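Hypothetical protein (Rhodococcus sp., PDB 2OV9) probably hydrolyses medium- and long-chain fatty acyl-coenzyme A thioesters to free fatty acids and coenzyme A, as a two-chain hotdog-fold thioesterase. Local coordinates at residues M79-T92 and L136-W148. Numbering follows the deposited sequence.
Sequences MWNGEGVTRHDPVT and LLLDHVLGVANAW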
loop_
_atom_site.group_PDB
_atom_site.type_symbol
_atom_site.label_atom_id
_atom_site.label_comp_id
_atom_site.label_asym_id
_atom_site.label_seq_id
_atom_site.Cartn_x
_atom_site.Cartn_y
_atom_site.Cartn_z
HETATM N N MSE B 79 -12.432 12.824 0.308
HETATM C CA MSE B 79 -11.778 13.536 1.404
HETATM C C MSE B 79 -10.963 14.723 0.913
HETATM O O MSE B 79 -10.927 15.772 1.555
HETATM C CB MSE B 79 -10.849 12.572 2.151
HETATM C CG MSE B 79 -10.213 13.151 3.402
HETATM SE SE MSE B 79 -9.278 11.790 4.431
HETATM C CE MSE B 79 -7.828 11.378 3.187
ATOM N N TRP B 80 -10.298 14.541 -0.225
ATOM C CA TRP B 80 -9.415 15.563 -0.799
ATOM C C TRP B 80 -10.212 16.718 -1.422
ATOM O O TRP B 80 -9.637 17.709 -1.879
ATOM C CB TRP B 80 -8.453 14.922 -1.818
ATOM C CG TRP B 80 -7.602 13.873 -1.189
ATOM C CD1 TRP B 80 -6.406 14.055 -0.564
ATOM C CD2 TRP B 80 -7.919 12.481 -1.054
ATOM N NE1 TRP B 80 -5.936 12.856 -0.068
ATOM C CE2 TRP B 80 -6.851 11.874 -0.349
ATOM C CE3 TRP B 80 -8.993 11.684 -1.469
ATOM C CZ2 TRP B 80 -6.824 10.505 -0.062
ATOM C CZ3 TRP B 80 -8.966 10.319 -1.170
ATOM C CH2 TRP B 80 -7.889 9.748 -0.474
ATOM N N ASN B 81 -11.537 16.567 -1.422
ATOM C CA ASN B 81 -12.458 17.602 -1.910
ATOM C C ASN B 81 -13.328 18.170 -0.782
ATOM O O ASN B 81 -14.301 18.873 -1.036
ATOM C CB ASN B 81 -13.334 17.049 -3.036
ATOM C CG ASN B 81 -14.074 18.136 -3.781
ATOM O OD1 ASN B 81 -15.286 18.045 -3.995
ATOM N ND2 ASN B 81 -13.356 19.190 -4.159
ATOM N N GLY B 82 -12.972 17.847 0.464
ATOM C CA GLY B 82 -13.651 18.398 1.631
ATOM C C GLY B 82 -14.913 17.676 2.077
ATOM O O GLY B 82 -15.705 18.225 2.858
ATOM N N GLU B 83 -15.091 16.444 1.602
ATOM C CA GLU B 83 -16.311 15.666 1.853
ATOM C C GLU B 83 -16.281 14.843 3.147
ATOM O O GLU B 83 -17.285 14.224 3.511
ATOM C CB GLU B 83 -16.622 14.764 0.658
ATOM C CG GLU B 83 -16.858 15.537 -0.624
ATOM C CD GLU B 83 -17.208 14.656 -1.819
ATOM O OE1 GLU B 83 -17.269 13.414 -1.677
ATOM O OE2 GLU B 83 -17.419 15.221 -2.916
ATOM N N GLY B 84 -15.143 14.856 3.839
ATOM C CA GLY B 84 -14.995 14.135 5.097
ATOM C C GLY B 84 -14.017 13.003 4.900
ATOM O O GLY B 84 -13.478 12.826 3.807
ATOM N N VAL B 85 -13.784 12.219 5.943
ATOM C CA VAL B 85 -12.788 11.149 5.864
ATOM C C VAL B 85 -13.322 9.962 5.035
ATOM O O VAL B 85 -14.458 9.529 5.240
ATOM C CB VAL B 85 -12.361 10.716 7.291
ATOM C CG1 VAL B 85 -11.341 9.629 7.248
ATOM C CG2 VAL B 85 -11.806 11.929 8.065
ATOM N N THR B 86 -12.496 9.467 4.099
ATOM C CA THR B 86 -12.811 8.325 3.215
ATOM C C THR B 86 -13.044 7.040 4.001
ATOM O O THR B 86 -12.559 6.900 5.131
ATOM C CB THR B 86 -11.665 8.023 2.240
ATOM O OG1 THR B 86 -10.488 7.709 2.993
ATOM C CG2 THR B 86 -11.378 9.219 1.344
ATOM N N ARG B 87 -13.747 6.093 3.381
ATOM C CA ARG B 87 -14.068 4.820 4.015
ATOM C C ARG B 87 -13.684 3.572 3.165
ATOM O O ARG B 87 -13.977 2.436 3.538
ATOM C CB ARG B 87 -15.569 4.806 4.272
ATOM C CG ARG B 87 -15.933 4.178 5.575
ATOM C CD ARG B 87 -17.419 3.960 5.644
ATOM N NE ARG B 87 -17.777 2.950 6.639
ATOM C CZ ARG B 87 -17.998 1.670 6.356
ATOM N NH1 ARG B 87 -17.875 1.236 5.105
ATOM N NH2 ARG B 87 -18.329 0.831 7.327
ATOM N N HIS B 88 -13.068 3.803 2.008
ATOM C CA HIS B 88 -12.848 2.762 1.003
ATOM C C HIS B 88 -11.373 2.630 0.669
ATOM O O HIS B 88 -10.991 1.864 -0.227
ATOM C CB HIS B 88 -13.544 3.177 -0.284
ATOM C CG HIS B 88 -13.002 4.448 -0.863
ATOM N ND1 HIS B 88 -13.547 5.683 -0.581
ATOM C CD2 HIS B 88 -11.947 4.680 -1.686
ATOM C CE1 HIS B 88 -12.862 6.620 -1.215
ATOM N NE2 HIS B 88 -11.887 6.040 -1.893
ATOM N N ASP B 89 -10.566 3.424 1.363
ATOM C CA ASP B 89 -9.169 3.614 1.039
ATOM C C ASP B 89 -8.307 2.433 1.530
ATOM O O ASP B 89 -8.730 1.694 2.421
ATOM C CB ASP B 89 -8.721 4.919 1.683
ATOM C CG ASP B 89 -8.731 4.832 3.170
ATOM O OD1 ASP B 89 -9.778 5.083 3.790
ATOM O OD2 ASP B 89 -7.684 4.475 3.725
ATOM N N PRO B 90 -7.117 2.225 0.921
ATOM C CA PRO B 90 -6.232 1.147 1.365
ATOM C C PRO B 90 -5.458 1.341 2.665
ATOM O O PRO B 90 -4.563 0.548 2.949
ATOM C CB PRO B 90 -5.267 0.966 0.180
ATOM C CG PRO B 90 -5.234 2.311 -0.493
ATOM C CD PRO B 90 -6.605 2.912 -0.288
ATOM N N VAL B 91 -5.784 2.361 3.451
ATOM C CA VAL B 91 -5.122 2.555 4.755
ATOM C C VAL B 91 -6.085 2.276 5.895
ATOM O O VAL B 91 -5.729 1.598 6.861
ATOM C CB VAL B 91 -4.540 4.003 4.901
ATOM C CG1 VAL B 91 -3.858 4.195 6.271
ATOM C CG2 VAL B 91 -3.556 4.311 3.758
ATOM N N THR B 92 -7.314 2.785 5.760
ATOM C CA THR B 92 -8.303 2.732 6.844
ATOM C C THR B 92 -9.616 2.012 6.479
ATOM O O THR B 92 -10.473 1.852 7.344
ATOM C CB THR B 92 -8.694 4.161 7.339
ATOM O OG1 THR B 92 -9.633 4.750 6.417
ATOM C CG2 THR B 92 -7.468 5.086 7.476
ATOM N N LEU B 136 2.865 5.461 2.270
ATOM C CA LEU B 136 1.419 5.363 2.002
ATOM C C LEU B 136 0.638 5.748 3.255
ATOM O O LEU B 136 -0.315 6.539 3.186
ATOM C CB LEU B 136 1.019 3.948 1.544
ATOM C CG LEU B 136 -0.440 3.479 1.676
ATOM C CD1 LEU B 136 -1.439 4.194 0.724
ATOM C CD2 LEU B 136 -0.520 1.997 1.393
ATOM N N LEU B 137 1.015 5.177 4.398
ATOM C CA LEU B 137 0.285 5.446 5.646
ATOM C C LEU B 137 0.355 6.927 5.978
ATOM O O LEU B 137 -0.670 7.545 6.293
ATOM C CB LEU B 137 0.840 4.628 6.840
ATOM C CG LEU B 137 0.877 3.098 6.728
ATOM C CD1 LEU B 137 1.187 2.422 8.080
ATOM C CD2 LEU B 137 -0.410 2.601 6.169
ATOM N N LEU B 138 1.555 7.496 5.886
ATOM C CA LEU B 138 1.774 8.922 6.251
ATOM C C LEU B 138 1.019 9.854 5.295
ATOM O O LEU B 138 0.402 10.826 5.722
ATOM C CB LEU B 138 3.276 9.281 6.313
ATOM C CG LEU B 138 3.955 8.819 7.624
ATOM C CD1 LEU B 138 5.453 8.939 7.525
ATOM C CD2 LEU B 138 3.467 9.634 8.796
ATOM N N ASP B 139 1.058 9.551 4.002
ATOM C CA ASP B 139 0.282 10.331 3.051
ATOM C C ASP B 139 -1.189 10.427 3.507
ATOM O O ASP B 139 -1.751 11.532 3.647
ATOM C CB ASP B 139 0.379 9.706 1.656
ATOM C CG ASP B 139 -0.446 10.449 0.632
ATOM O OD1 ASP B 139 0.010 11.490 0.147
ATOM O OD2 ASP B 139 -1.561 10.010 0.316
ATOM N N HIS B 140 -1.811 9.271 3.734
ATOM C CA HIS B 140 -3.191 9.232 4.189
ATOM C C HIS B 140 -3.455 9.975 5.492
ATOM O O HIS B 140 -4.430 10.719 5.600
ATOM C CB HIS B 140 -3.699 7.799 4.365
ATOM C CG HIS B 140 -5.187 7.738 4.446
ATOM N ND1 HIS B 140 -5.987 7.854 3.330
ATOM C CD2 HIS B 140 -6.024 7.688 5.510
ATOM C CE1 HIS B 140 -7.257 7.834 3.696
ATOM N NE2 HIS B 140 -7.308 7.715 5.012
ATOM N N VAL B 141 -2.621 9.739 6.501
ATOM C CA VAL B 141 -2.739 10.487 7.748
ATOM C C VAL B 141 -2.742 12.003 7.553
ATOM O O VAL B 141 -3.505 12.704 8.233
ATOM C CB VAL B 141 -1.641 10.079 8.763
ATOM C CG1 VAL B 141 -1.782 10.884 10.038
ATOM C CG2 VAL B 141 -1.819 8.610 9.086
ATOM N N LEU B 142 -1.880 12.511 6.657
ATOM C CA LEU B 142 -1.867 13.957 6.354
ATOM C C LEU B 142 -3.210 14.405 5.778
ATOM O O LEU B 142 -3.702 15.481 6.118
ATOM C CB LEU B 142 -0.735 14.344 5.364
ATOM C CG LEU B 142 0.714 14.062 5.801
ATOM C CD1 LEU B 142 1.675 14.679 4.802
ATOM C CD2 LEU B 142 0.951 14.607 7.195
ATOM N N GLY B 143 -3.795 13.581 4.910
ATOM C CA GLY B 143 -5.152 13.849 4.394
ATOM C C GLY B 143 -6.199 13.948 5.489
ATOM O O GLY B 143 -7.067 14.816 5.473
ATOM N N VAL B 144 -6.121 13.039 6.448
ATOM C CA VAL B 144 -7.053 13.031 7.550
ATOM C C VAL B 144 -6.797 14.226 8.456
ATOM O O VAL B 144 -7.748 14.846 8.940
ATOM C CB VAL B 144 -6.947 11.716 8.356
ATOM C CG1 VAL B 144 -7.865 11.745 9.565
ATOM C CG2 VAL B 144 -7.282 10.517 7.469
ATOM N N ALA B 145 -5.522 14.541 8.711
ATOM C CA ALA B 145 -5.175 15.721 9.519
ATOM C C ALA B 145 -5.710 16.978 8.875
ATOM O O ALA B 145 -6.215 17.870 9.550
ATOM C CB ALA B 145 -3.681 15.825 9.740
ATOM N N ASN B 146 -5.630 17.065 7.557
ATOM C CA ASN B 146 -6.242 18.196 6.889
ATOM C C ASN B 146 -7.760 18.263 7.062
ATOM O O ASN B 146 -8.299 19.347 7.277
ATOM C CB ASN B 146 -5.878 18.218 5.398
ATOM C CG ASN B 146 -4.409 18.549 5.151
ATOM O OD1 ASN B 146 -3.746 19.126 5.999
ATOM N ND2 ASN B 146 -3.916 18.231 3.957
ATOM N N ALA B 147 -8.456 17.130 6.939
ATOM C CA ALA B 147 -9.914 17.114 7.167
ATOM C C ALA B 147 -10.237 17.607 8.577
ATOM O O ALA B 147 -11.109 18.449 8.767
ATOM C CB ALA B 147 -10.486 15.712 6.967
ATOM N N TRP B 148 -9.517 17.074 9.557
ATOM C CA TRP B 148 -9.732 17.372 10.965
ATOM C C TRP B 148 -9.409 18.824 11.290
ATOM O O TRP B 148 -9.968 19.422 12.236
ATOM C CB TRP B 148 -8.906 16.402 11.816
ATOM C CG TRP B 148 -8.952 16.614 13.310
ATOM C CD1 TRP B 148 -7.898 16.972 14.120
ATOM C CD2 TRP B 148 -10.085 16.431 14.189
ATOM N NE1 TRP B 148 -8.309 17.029 15.441
ATOM C CE2 TRP B 148 -9.642 16.713 15.511
ATOM C CE3 TRP B 148 -11.431 16.086 13.987
ATOM C CZ2 TRP B 148 -10.493 16.638 16.618
ATOM C CZ3 TRP B 148 -12.283 16.014 15.099
ATOM C CH2 TRP B 148 -11.808 16.292 16.396
HETATM O O HOH W 1 -8.151 16.057 3.247
#
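His140, on the central helix of the hotdog fold, pushes its imidazole into the irregular loop 79-92, which lies along the face of helix 131-148 that is turned away from the sheet; Leu138 and Leu142 cover the strands on the other side. With CG anti to the backbone N (chi1 -164°), the ring extends from the helix to meet six loop side chains. Asp89 lies nearly flat over one face, its carboxylate and the imidazole only 16° apart in plane, with OD2 3.5 Å from His140 NE2. No hydrogen bond joins them; ND1 of the imidazole instead bonds to NE2 of His130 of the second subunit, so the contact reaches the dimer interface. Thr86 OG1 sits at the ring edge, in its plane, 3.3 Å from His140 CE1, and Thr92 CG2 approaches obliquely. Four bonds hold the carboxylate: OD1 accepts from the hydroxyls of Thr86 and Thr92, OD2 from the backbone N of Val91 (an Asx turn) and of Thr92. An alanine in place of Asp89 would probably leave both threonine hydroxyls and these two amides without their acceptor and take away the carboxylate that overlies part of that imidazole face. Val91 buries the most loop surface: CB makes an off-centre CH-pi contact with the imidazole, CG2 packs on His140 CB at 3.5 Å and on Leu136 CD1, and CG1 meets Leu137 CD2. Toward the other end of the contact, selenomethionine Met79 bends at chi3 (67°), bringing CE to 3.6 Å from His140 CE1 while SE rests on Val144 CG2. Gly143 leaves room for this methyl, since a CB there would clash with it. Beside them a water donates to Met79 O and, at 2.8 Å, to Gly143 O.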